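PDB 3GYB: transcriptional regulators (LACI-FAMILY TRANSCRIPTIONAL REGULATORY PROTEIN), which probably binds DNA at cis-regulatory sites and regulates transcription as a LacI-family factor, and carries a magnesium ion in its periplasmic-binding-protein-like core. Local coordinates for residues V98-F103 with I209-T214; E107-H112 with T225-N230; K111-I114 with H120-H123. All blocks are in the same frame, centred on the assembly; numbering follows the deposited sequence.

Contact 1 (V98-F103 with I209-T214); sequences VANDDF and IGYDNT. With MG (magnesium ion), chain C.
The hydroxyl of Y211 points into 98-103, close to the amide end of N100, with the D102 carboxylate and the D101 carbonyl farther off. This is a hinge region of the type I periplasmic-binding-protein fold of LacI regulators, where strand 97-100 of one half of the core passes into helix 102-115 of the other. Y211 lies near the end of strand 207-211, and its CG, anti to the backbone N (chi1 -157°), sends the ring across to this crossover. N100 comes from the opposite direction and reaches the ring at its edge, the amide and ring planes 83° apart. The carboxylate of D102 is tilted 50° from the ring, with OD1 3.5 Å from Y211 OH. D101 O lies a little farther, 3.7 Å from the same Y211 OH. D102 is turned mainly to other partners: OD1 forms a salt bridge with R134 and OD2 one with R133, so the buried carboxylate is paired with two arginines of helix 129-144 and would be expected to stay ionised. One residue earlier, D101 is the N-cap of helix 102-115, its OD1 accepting from R104 N. On the other segment the chain leaves the strand at D212, where phi is positive and the carbonyl turns to the magnesium ion. D229 OD1 and S231 OG complete the protein ligands; D212 O sits 2.2 Å from the magnesium, and three waters fill the remaining positions.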
ATOM      1  N   VAL A  98      -8.556  19.358   7.972  1.00 16.51           N
ATOM      2  CA  VAL A  98      -7.889  18.791   9.134  1.00 15.53           C
ATOM      3  C   VAL A  98      -6.609  18.198   8.559  1.00 15.07           C
ATOM      4  O   VAL A  98      -6.661  17.402   7.625  1.00 14.75           O
ATOM      5  CB  VAL A  98      -8.708  17.651   9.780  1.00 16.20           C
ATOM      6  CG1 VAL A  98      -7.930  17.062  10.950  1.00 16.38           C
ATOM      7  CG2 VAL A  98     -10.066  18.172  10.253  1.00 16.36           C
ATOM      8  N   ALA A  99      -5.466  18.604   9.098  1.00 14.58           N
ATOM      9  CA  ALA A  99      -4.185  18.104   8.619  1.00 15.21           C
ATOM     10  C   ALA A  99      -3.121  18.313   9.676  1.00 15.27           C
ATOM     11  O   ALA A  99      -3.312  19.071  10.626  1.00 14.07           O
ATOM     12  CB  ALA A  99      -3.781  18.831   7.338  1.00 13.44           C
ATOM     13  N   ASN A 100      -1.993  17.632   9.522  1.00 15.38           N
ATOM     14  CA  ASN A 100      -0.914  17.808  10.472  1.00 15.21           C
ATOM     15  C   ASN A 100      -0.173  19.066  10.043  1.00 14.92           C
ATOM     16  O   ASN A 100      -0.417  19.598   8.959  1.00 16.90           O
ATOM     17  CB  ASN A 100       0.022  16.589  10.460  1.00 15.89           C
ATOM     18  CG  ASN A 100       1.064  16.650   9.355  1.00 18.14           C
ATOM     19  OD1 ASN A 100       0.772  17.020   8.216  1.00 20.89           O
ATOM     20  ND2 ASN A 100       2.286  16.261   9.686  1.00 15.44           N
ATOM     21  N   ASP A 101       0.708  19.557  10.904  1.00 15.78           N
ATOM     22  CA  ASP A 101       1.486  20.743  10.588  1.00 16.35           C
ATOM     23  C   ASP A 101       2.719  20.292   9.804  1.00 14.59           C
ATOM     24  O   ASP A 101       3.689  19.826  10.396  1.00 15.34           O
ATOM     25  CB  ASP A 101       1.923  21.432  11.878  1.00 16.88           C
ATOM     26  CG  ASP A 101       2.582  22.766  11.631  1.00 19.65           C
ATOM     27  OD1 ASP A 101       3.190  22.947  10.554  1.00 20.88           O
ATOM     28  OD2 ASP A 101       2.500  23.629  12.528  1.00 21.51           O
ATOM     29  N   ASP A 102       2.669  20.429   8.481  1.00 14.97           N
ATOM     30  CA  ASP A 102       3.779  20.022   7.617  1.00 15.92           C
ATOM     31  C   ASP A 102       5.050  20.818   7.853  1.00 15.86           C
ATOM     32  O   ASP A 102       6.154  20.291   7.721  1.00 15.55           O
ATOM     33  CB  ASP A 102       3.387  20.141   6.145  1.00 15.40           C
ATOM     34  CG  ASP A 102       2.417  19.069   5.717  1.00 17.98           C
ATOM     35  OD1 ASP A 102       2.730  17.876   5.927  1.00 16.04           O
ATOM     36  OD2 ASP A 102       1.349  19.418   5.173  1.00 17.63           O
ATOM     37  N   PHE A 103       4.902  22.096   8.182  1.00 15.35           N
ATOM     38  CA  PHE A 103       6.076  22.917   8.436  1.00 16.22           C
ATOM     39  C   PHE A 103       6.818  22.372   9.650  1.00 14.98           C
ATOM     40  O   PHE A 103       8.040  22.220   9.627  1.00 15.65           O
ATOM     41  CB  PHE A 103       5.661  24.370   8.665  1.00 17.13           C
ATOM     42  CG  PHE A 103       5.065  25.022   7.451  1.00 22.22           C
ATOM     43  CD1 PHE A 103       5.830  25.211   6.304  1.00 22.76           C
ATOM     44  CD2 PHE A 103       3.737  25.433   7.447  1.00 23.30           C
ATOM     45  CE1 PHE A 103       5.281  25.800   5.170  1.00 23.45           C
ATOM     46  CE2 PHE A 103       3.178  26.024   6.315  1.00 25.26           C
ATOM     47  CZ  PHE A 103       3.951  26.207   5.176  1.00 25.98           C
ATOM     48  N   ILE A 209      15.319   9.585   6.236  1.00 12.02           N
ATOM     49  CA  ILE A 209      14.147   9.755   7.077  1.00 10.77           C
ATOM     50  C   ILE A 209      12.966  10.081   6.169  1.00 11.87           C
ATOM     51  O   ILE A 209      13.083  10.894   5.247  1.00 11.17           O
ATOM     52  CB  ILE A 209      14.355  10.864   8.149  1.00 12.10           C
ATOM     53  CG1 ILE A 209      13.065  11.042   8.959  1.00 12.24           C
ATOM     54  CG2 ILE A 209      14.802  12.166   7.487  1.00 10.42           C
ATOM     55  CD1 ILE A 209      13.232  11.853  10.239  1.00 14.03           C
ATOM     56  N   GLY A 210      11.842   9.414   6.417  1.00  8.85           N
ATOM     57  CA  GLY A 210      10.654   9.625   5.609  1.00 10.31           C
ATOM     58  C   GLY A 210       9.602  10.468   6.297  1.00  9.04           C
ATOM     59  O   GLY A 210       9.902  11.205   7.237  1.00 10.77           O
ATOM     60  N   TYR A 211       8.360  10.350   5.840  1.00  9.91           N
ATOM     61  CA  TYR A 211       7.253  11.121   6.395  1.00 10.23           C
ATOM     62  C   TYR A 211       5.957  10.384   6.072  1.00 10.45           C
ATOM     63  O   TYR A 211       5.730  10.017   4.921  1.00 11.68           O
ATOM     64  CB  TYR A 211       7.236  12.520   5.750  1.00 11.50           C
ATOM     65  CG  TYR A 211       6.548  13.618   6.549  1.00 12.73           C
ATOM     66  CD1 TYR A 211       7.243  14.775   6.909  1.00 12.72           C
ATOM     67  CD2 TYR A 211       5.205  13.522   6.905  1.00 13.03           C
ATOM     68  CE1 TYR A 211       6.615  15.810   7.599  1.00 10.13           C
ATOM     69  CE2 TYR A 211       4.566  14.558   7.601  1.00 12.53           C
ATOM     70  CZ  TYR A 211       5.281  15.694   7.940  1.00 12.08           C
ATOM     71  OH  TYR A 211       4.654  16.721   8.621  1.00 11.57           O
ATOM     72  N   ASP A 212       5.144  10.153   7.104  1.00 11.23           N
ATOM     73  CA  ASP A 212       3.838   9.481   7.027  1.00 10.78           C
ATOM     74  C   ASP A 212       3.673   8.304   7.978  1.00 11.75           C
ATOM     75  O   ASP A 212       2.567   8.004   8.383  1.00 11.75           O
ATOM     76  CB  ASP A 212       3.512   8.949   5.621  1.00 12.07           C
ATOM     77  CG  ASP A 212       3.181  10.046   4.628  1.00 13.98           C
ATOM     78  OD1 ASP A 212       2.986  11.206   5.049  1.00 14.92           O
ATOM     79  OD2 ASP A 212       3.113   9.733   3.420  1.00 14.05           O
ATOM     80  N   ASN A 213       4.762   7.638   8.343  1.00 12.23           N
ATOM     81  CA  ASN A 213       4.668   6.447   9.190  1.00 12.70           C
ATOM     82  C   ASN A 213       3.649   5.472   8.598  1.00 13.46           C
ATOM     83  O   ASN A 213       2.712   5.014   9.274  1.00 12.18           O
ATOM     84  CB  ASN A 213       4.271   6.766  10.631  1.00 13.20           C
ATOM     85  CG  ASN A 213       4.386   5.538  11.528  1.00 14.50           C
ATOM     86  OD1 ASN A 213       5.349   4.782  11.413  1.00 13.68           O
ATOM     87  ND2 ASN A 213       3.413   5.331  12.411  1.00 13.67           N
ATOM     88  N   THR A 214       3.845   5.174   7.320  1.00 12.54           N
ATOM     89  CA  THR A 214       3.003   4.239   6.582  1.00 12.06           C
ATOM     90  C   THR A 214       3.210   2.850   7.177  1.00 13.30           C
ATOM     91  O   THR A 214       4.179   2.616   7.901  1.00 12.87           O
ATOM     92  CB  THR A 214       3.443   4.138   5.115  1.00 13.46           C
ATOM     93  OG1 THR A 214       4.841   3.820   5.072  1.00 13.65           O
ATOM     94  CG2 THR A 214       3.185   5.431   4.368  1.00 12.18           C
TER
HETATM   95 MG    MG C   1       0.503   8.377   8.895  1.00 12.59          MG
HETATM   96  O   HOH W   1       0.287   6.155   8.834  1.00 12.26           O
HETATM   97  O   HOH W   2       0.980   8.194  11.008  1.00 12.77           O
HETATM   98  O   HOH W   3      -0.031   8.770   6.783  1.00 11.69           O

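Contact 2 (E107-H112 with T225-N230); sequences EIATKH and TTIDDN. With MG (magnesium ion), chain C.
I227, in the middle of strand 226-228, meets I108 and A109 where helix 102-115 lies against the sheet of one Rossmann-like half of the periplasmic-binding-protein fold. Followed from its start, 225-230 first holds T225, whose OG1 accepts from the backbone N of R266. T226 points away from the helix, and its OG1 bonds to D185. I227 then turns toward the helix. CG1 is anti to the carbonyl carbon (chi1 -63°), and the chain bends again at chi2 (-57°), laying CD1 alongside the helix backbone. I227 CG1 rests 3.7 Å from A109 CB, while I227 CD1 is 3.8 Å from I108 CG2; the same CD1 comes equally near to A109 N and CB. On I108 it is the CG2 branch that does the touching. Past the strand, D228 closes an Asx turn: OD1 accepts from N230 N at 2.8 Å, met from above the carboxylate plane. Water 2 donates to that same D228 OD1. D229 OD1 binds the magnesium at 2.1 Å. Water 3, on the same metal, donates to D229 OD2. N230 sits at the N-cap of helix 231-246, its OD1 making a weak bond to G233 N, while its ND2 bonds to Q260 O.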
ATOM      1  N   GLU A 107      10.406  20.350   9.883  1.00 15.17           N
ATOM      2  CA  GLU A 107      11.399  20.975  10.749  1.00 16.11           C
ATOM      3  C   GLU A 107      11.993  19.902  11.662  1.00 15.77           C
ATOM      4  O   GLU A 107      13.207  19.843  11.867  1.00 16.27           O
ATOM      5  CB  GLU A 107      10.743  22.072  11.591  1.00 17.63           C
ATOM      6  CG  GLU A 107      11.670  22.710  12.612  1.00 23.21           C
ATOM      7  CD  GLU A 107      10.981  23.795  13.416  1.00 28.08           C
ATOM      8  OE1 GLU A 107       9.940  23.505  14.048  1.00 29.31           O
ATOM      9  OE2 GLU A 107      11.480  24.939  13.416  1.00 30.77           O
ATOM     10  N   ILE A 108      11.125  19.052  12.200  1.00 15.24           N
ATOM     11  CA  ILE A 108      11.555  17.980  13.084  1.00 15.14           C
ATOM     12  C   ILE A 108      12.502  17.037  12.352  1.00 13.58           C
ATOM     13  O   ILE A 108      13.549  16.668  12.875  1.00 13.14           O
ATOM     14  CB  ILE A 108      10.352  17.162  13.595  1.00 14.38           C
ATOM     15  CG1 ILE A 108       9.473  18.040  14.491  1.00 14.80           C
ATOM     16  CG2 ILE A 108      10.837  15.927  14.343  1.00 14.70           C
ATOM     17  CD1 ILE A 108       8.227  17.342  15.010  1.00 17.79           C
ATOM     18  N   ALA A 109      12.121  16.651  11.137  1.00 13.14           N
ATOM     19  CA  ALA A 109      12.929  15.744  10.337  1.00 12.42           C
ATOM     20  C   ALA A 109      14.303  16.319  10.035  1.00 12.59           C
ATOM     21  O   ALA A 109      15.318  15.647  10.205  1.00 12.96           O
ATOM     22  CB  ALA A 109      12.210  15.420   9.030  1.00 13.40           C
ATOM     23  N   THR A 110      14.326  17.566   9.578  1.00 13.22           N
ATOM     24  CA  THR A 110      15.573  18.225   9.228  1.00 13.34           C
ATOM     25  C   THR A 110      16.443  18.441  10.454  1.00 14.26           C
ATOM     26  O   THR A 110      17.641  18.158  10.432  1.00 12.67           O
ATOM     27  CB  THR A 110      15.292  19.572   8.544  1.00 13.14           C
ATOM     28  OG1 THR A 110      14.401  19.354   7.443  1.00 14.11           O
ATOM     29  CG2 THR A 110      16.578  20.194   8.021  1.00 13.20           C
ATOM     30  N   LYS A 111      15.830  18.930  11.526  1.00 14.49           N
ATOM     31  CA  LYS A 111      16.551  19.180  12.766  1.00 15.03           C
ATOM     32  C   LYS A 111      17.140  17.876  13.303  1.00 15.11           C
ATOM     33  O   LYS A 111      18.236  17.870  13.858  1.00 16.69           O
ATOM     34  CB  LYS A 111      15.613  19.802  13.805  1.00 17.15           C
ATOM     35  CG  LYS A 111      16.283  20.139  15.142  1.00 20.87           C
ATOM     36  CD  LYS A 111      17.386  21.171  14.970  1.00 25.15           C
ATOM     37  CE  LYS A 111      17.980  21.575  16.313  1.00 26.49           C
ATOM     38  NZ  LYS A 111      16.936  22.064  17.252  1.00 30.89           N
ATOM     39  N   HIS A 112      16.420  16.768  13.130  1.00 13.92           N
ATOM     40  CA  HIS A 112      16.920  15.480  13.607  1.00 15.19           C
ATOM     41  C   HIS A 112      18.223  15.133  12.894  1.00 14.81           C
ATOM     42  O   HIS A 112      19.193  14.719  13.524  1.00 14.97           O
ATOM     43  CB  HIS A 112      15.886  14.373  13.367  1.00 14.26           C
ATOM     44  CG  HIS A 112      16.306  13.028  13.879  1.00 15.31           C
ATOM     45  ND1 HIS A 112      16.617  12.798  15.202  1.00 15.45           N
ATOM     46  CD2 HIS A 112      16.446  11.838  13.247  1.00 15.68           C
ATOM     47  CE1 HIS A 112      16.930  11.525  15.364  1.00 14.60           C
ATOM     48  NE2 HIS A 112      16.834  10.919  14.193  1.00 16.44           N
ATOM     49  N   THR A 225      12.820   5.165   9.637  1.00  9.68           N
ATOM     50  CA  THR A 225      12.695   6.289  10.562  1.00 11.81           C
ATOM     51  C   THR A 225      11.831   7.265   9.768  1.00 11.73           C
ATOM     52  O   THR A 225      12.097   7.524   8.595  1.00 11.23           O
ATOM     53  CB  THR A 225      14.068   6.895  10.872  1.00 11.96           C
ATOM     54  OG1 THR A 225      14.815   5.956  11.652  1.00 12.45           O
ATOM     55  CG2 THR A 225      13.934   8.207  11.643  1.00 11.94           C
ATOM     56  N   THR A 226      10.801   7.809  10.404  1.00 12.35           N
ATOM     57  CA  THR A 226       9.868   8.665   9.689  1.00 11.35           C
ATOM     58  C   THR A 226       9.150   9.643  10.610  1.00 12.75           C
ATOM     59  O   THR A 226       9.169   9.501  11.833  1.00 13.19           O
ATOM     60  CB  THR A 226       8.815   7.756   8.992  1.00 11.83           C
ATOM     61  OG1 THR A 226       7.878   8.536   8.247  1.00 11.05           O
ATOM     62  CG2 THR A 226       8.063   6.942  10.046  1.00 12.27           C
ATOM     63  N   ILE A 227       8.523  10.645  10.010  1.00 12.32           N
ATOM     64  CA  ILE A 227       7.759  11.628  10.767  1.00 14.26           C
ATOM     65  C   ILE A 227       6.307  11.165  10.778  1.00 13.30           C
ATOM     66  O   ILE A 227       5.703  10.966   9.725  1.00 13.23           O
ATOM     67  CB  ILE A 227       7.814  13.020  10.104  1.00 13.95           C
ATOM     68  CG1 ILE A 227       9.256  13.538  10.083  1.00 15.96           C
ATOM     69  CG2 ILE A 227       6.868  13.975  10.826  1.00 15.62           C
ATOM     70  CD1 ILE A 227       9.921  13.619  11.447  1.00 15.06           C
ATOM     71  N   ASP A 228       5.757  10.968  11.969  1.00 14.24           N
ATOM     72  CA  ASP A 228       4.364  10.562  12.102  1.00 13.98           C
ATOM     73  C   ASP A 228       3.534  11.785  11.708  1.00 14.36           C
ATOM     74  O   ASP A 228       3.668  12.846  12.320  1.00 14.27           O
ATOM     75  CB  ASP A 228       4.079  10.180  13.558  1.00 15.30           C
ATOM     76  CG  ASP A 228       2.723   9.535  13.747  1.00 17.54           C
ATOM     77  OD1 ASP A 228       1.821   9.761  12.916  1.00 15.57           O
ATOM     78  OD2 ASP A 228       2.558   8.808  14.752  1.00 19.37           O
ATOM     79  N   ASP A 229       2.706  11.649  10.673  1.00 12.60           N
ATOM     80  CA  ASP A 229       1.866  12.756  10.214  1.00 11.90           C
ATOM     81  C   ASP A 229       0.530  12.766  10.957  1.00 12.61           C
ATOM     82  O   ASP A 229      -0.407  13.467  10.561  1.00 13.99           O
ATOM     83  CB  ASP A 229       1.618  12.648   8.698  1.00 11.81           C
ATOM     84  CG  ASP A 229       0.816  11.412   8.325  1.00 11.65           C
ATOM     85  OD1 ASP A 229       0.866  10.451   9.108  1.00 10.84           O
ATOM     86  OD2 ASP A 229       0.150  11.394   7.264  1.00 13.44           O
ATOM     87  N   ASN A 230       0.450  11.981  12.027  1.00 12.20           N
ATOM     88  CA  ASN A 230      -0.756  11.885  12.838  1.00 14.52           C
ATOM     89  C   ASN A 230      -1.976  11.622  11.957  1.00 14.47           C
ATOM     90  O   ASN A 230      -3.037  12.215  12.157  1.00 15.12           O
ATOM     91  CB  ASN A 230      -0.965  13.186  13.623  1.00 17.42           C
ATOM     92  CG  ASN A 230      -1.663  12.961  14.946  1.00 19.50           C
ATOM     93  OD1 ASN A 230      -2.509  12.075  15.073  1.00 19.54           O
ATOM     94  ND2 ASN A 230      -1.317  13.773  15.942  1.00 20.02           N
TER
HETATM   95 MG    MG C   1       0.503   8.377   8.895  1.00 12.59          MG
HETATM   96  O   HOH W   2       0.980   8.194  11.008  1.00 12.77           O
HETATM   97  O   HOH W   3      -0.031   8.770   6.783  1.00 11.69           O
HETATM   98  O   HOH W   1       0.287   6.155   8.834  1.00 12.26           O

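Contact 3 (K111-I114 with H120-H123); sequences KHLI and HIAH
I121 slides obliquely past L113 and meets I114 at about a right angle, two neighbours on helix 102-115. On one branch, I121 CG2 lies 3.7 Å from L113 CD1; CG2 is anti to the backbone N, which leaves CG1 beside that N and sends the longer branch out toward the helix. That branch is extended (chi2 167°), and its end, I121 CD1, lodges between the two helix residues: 3.7 Å from L113 CB and 3.8 Å from I114 CG1. L113 points toward the strand with CG beside its own backbone N (chi1 -65°), and its extended chain brings CD1 down past I121. I114 offers the flank of its CG1 rather than its end. The contact is wholly apolar and lies well away from the magnesium. It belongs to the C-terminal Rossmann-like half of the periplasmic-binding-protein fold, where the last turn of helix 102-115 packs on strand 121-124, reached through a short loop. Next to it in the sheet runs strand 179-182, whose A179 and F181 also touch L113. Helix 129-144 covers I121 with F138 and M142, so the isoleucine packs between two helices over the sheet.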
ATOM      1  N   LYS A 111      15.830  18.930  11.526  1.00 14.49           N
ATOM      2  CA  LYS A 111      16.551  19.180  12.766  1.00 15.03           C
ATOM      3  C   LYS A 111      17.140  17.876  13.303  1.00 15.11           C
ATOM      4  O   LYS A 111      18.236  17.870  13.858  1.00 16.69           O
ATOM      5  CB  LYS A 111      15.613  19.802  13.805  1.00 17.15           C
ATOM      6  CG  LYS A 111      16.283  20.139  15.142  1.00 20.87           C
ATOM      7  CD  LYS A 111      17.386  21.171  14.970  1.00 25.15           C
ATOM      8  CE  LYS A 111      17.980  21.575  16.313  1.00 26.49           C
ATOM      9  NZ  LYS A 111      16.936  22.064  17.252  1.00 30.89           N
ATOM     10  N   HIS A 112      16.420  16.768  13.130  1.00 13.92           N
ATOM     11  CA  HIS A 112      16.920  15.480  13.607  1.00 15.19           C
ATOM     12  C   HIS A 112      18.223  15.133  12.894  1.00 14.81           C
ATOM     13  O   HIS A 112      19.193  14.719  13.524  1.00 14.97           O
ATOM     14  CB  HIS A 112      15.886  14.373  13.367  1.00 14.26           C
ATOM     15  CG  HIS A 112      16.306  13.028  13.879  1.00 15.31           C
ATOM     16  ND1 HIS A 112      16.617  12.798  15.202  1.00 15.45           N
ATOM     17  CD2 HIS A 112      16.446  11.838  13.247  1.00 15.68           C
ATOM     18  CE1 HIS A 112      16.930  11.525  15.364  1.00 14.60           C
ATOM     19  NE2 HIS A 112      16.834  10.919  14.193  1.00 16.44           N
ATOM     20  N   LEU A 113      18.244  15.302  11.573  1.00 13.81           N
ATOM     21  CA  LEU A 113      19.443  15.009  10.799  1.00 14.44           C
ATOM     22  C   LEU A 113      20.577  15.940  11.217  1.00 13.56           C
ATOM     23  O   LEU A 113      21.726  15.519  11.338  1.00 13.39           O
ATOM     24  CB  LEU A 113      19.155  15.153   9.302  1.00 13.77           C
ATOM     25  CG  LEU A 113      18.150  14.133   8.758  1.00 13.06           C
ATOM     26  CD1 LEU A 113      17.950  14.359   7.258  1.00 12.62           C
ATOM     27  CD2 LEU A 113      18.666  12.721   9.019  1.00 13.24           C
ATOM     28  N   ILE A 114      20.247  17.208  11.441  1.00 13.40           N
ATOM     29  CA  ILE A 114      21.242  18.186  11.870  1.00 14.89           C
ATOM     30  C   ILE A 114      21.783  17.820  13.250  1.00 15.65           C
ATOM     31  O   ILE A 114      22.998  17.837  13.471  1.00 16.36           O
ATOM     32  CB  ILE A 114      20.639  19.604  11.912  1.00 13.64           C
ATOM     33  CG1 ILE A 114      20.326  20.063  10.486  1.00 15.34           C
ATOM     34  CG2 ILE A 114      21.611  20.583  12.579  1.00 15.01           C
ATOM     35  CD1 ILE A 114      19.546  21.360  10.426  1.00 13.45           C
ATOM     36  N   HIS A 120      25.667  17.853   5.031  1.00 15.09           N
ATOM     37  CA  HIS A 120      25.332  17.721   3.615  1.00 14.49           C
ATOM     38  C   HIS A 120      24.044  16.910   3.549  1.00 14.22           C
ATOM     39  O   HIS A 120      24.051  15.701   3.311  1.00 13.35           O
ATOM     40  CB  HIS A 120      26.465  17.021   2.863  1.00 16.15           C
ATOM     41  CG  HIS A 120      27.683  17.876   2.704  1.00 19.49           C
ATOM     42  ND1 HIS A 120      27.688  19.019   1.934  1.00 20.30           N
ATOM     43  CD2 HIS A 120      28.915  17.789   3.257  1.00 21.80           C
ATOM     44  CE1 HIS A 120      28.870  19.602   2.024  1.00 23.27           C
ATOM     45  NE2 HIS A 120      29.634  18.876   2.820  1.00 22.74           N
ATOM     46  N   ILE A 121      22.939  17.609   3.774  1.00 14.62           N
ATOM     47  CA  ILE A 121      21.614  17.010   3.801  1.00 13.43           C
ATOM     48  C   ILE A 121      20.830  17.356   2.549  1.00 13.98           C
ATOM     49  O   ILE A 121      20.814  18.507   2.112  1.00 14.05           O
ATOM     50  CB  ILE A 121      20.839  17.516   5.034  1.00 14.44           C
ATOM     51  CG1 ILE A 121      21.601  17.132   6.306  1.00 13.66           C
ATOM     52  CG2 ILE A 121      19.426  16.954   5.036  1.00 13.79           C
ATOM     53  CD1 ILE A 121      21.113  17.836   7.567  1.00 14.02           C
ATOM     54  N   ALA A 122      20.177  16.354   1.973  1.00 12.93           N
ATOM     55  CA  ALA A 122      19.386  16.580   0.772  1.00 12.72           C
ATOM     56  C   ALA A 122      17.924  16.230   1.006  1.00 12.77           C
ATOM     57  O   ALA A 122      17.600  15.394   1.850  1.00 12.12           O
ATOM     58  CB  ALA A 122      19.939  15.759  -0.381  1.00 14.37           C
ATOM     59  N   HIS A 123      17.047  16.878   0.247  1.00 12.63           N
ATOM     60  CA  HIS A 123      15.610  16.647   0.349  1.00 11.52           C
ATOM     61  C   HIS A 123      15.039  16.138  -0.965  1.00 12.29           C
ATOM     62  O   HIS A 123      15.322  16.696  -2.025  1.00 12.59           O
ATOM     63  CB  HIS A 123      14.897  17.951   0.721  1.00 11.75           C
ATOM     64  CG  HIS A 123      13.401  17.856   0.715  1.00 12.36           C
ATOM     65  ND1 HIS A 123      12.701  17.048   1.586  1.00 11.85           N
ATOM     66  CD2 HIS A 123      12.469  18.511  -0.019  1.00 12.81           C
ATOM     67  CE1 HIS A 123      11.405  17.213   1.393  1.00 11.49           C
ATOM     68  NE2 HIS A 123      11.237  18.096   0.424  1.00 13.13           N
TER

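Helix 102-115 serves all three contacts in turn, its start in contact 1, its middle in contact 2 and its last turn in contact 3, all over one sheet. Contacts 1 and 2, with centres about 7 Å apart, are joined by neighbouring strands: probable backbone bonds run from D212 N to I227 O (2.8 Å) and from G210 N to T225 O (2.9 Å). Both also supply the magnesium site, through D212 and D229. Contact 3 shares K111 and H112 with contact 2, their centres about 11 Å apart. Although its centre is about 16 Å from that of contact 1, L113 CD1 still touches I209 CG2 at 3.8 Å.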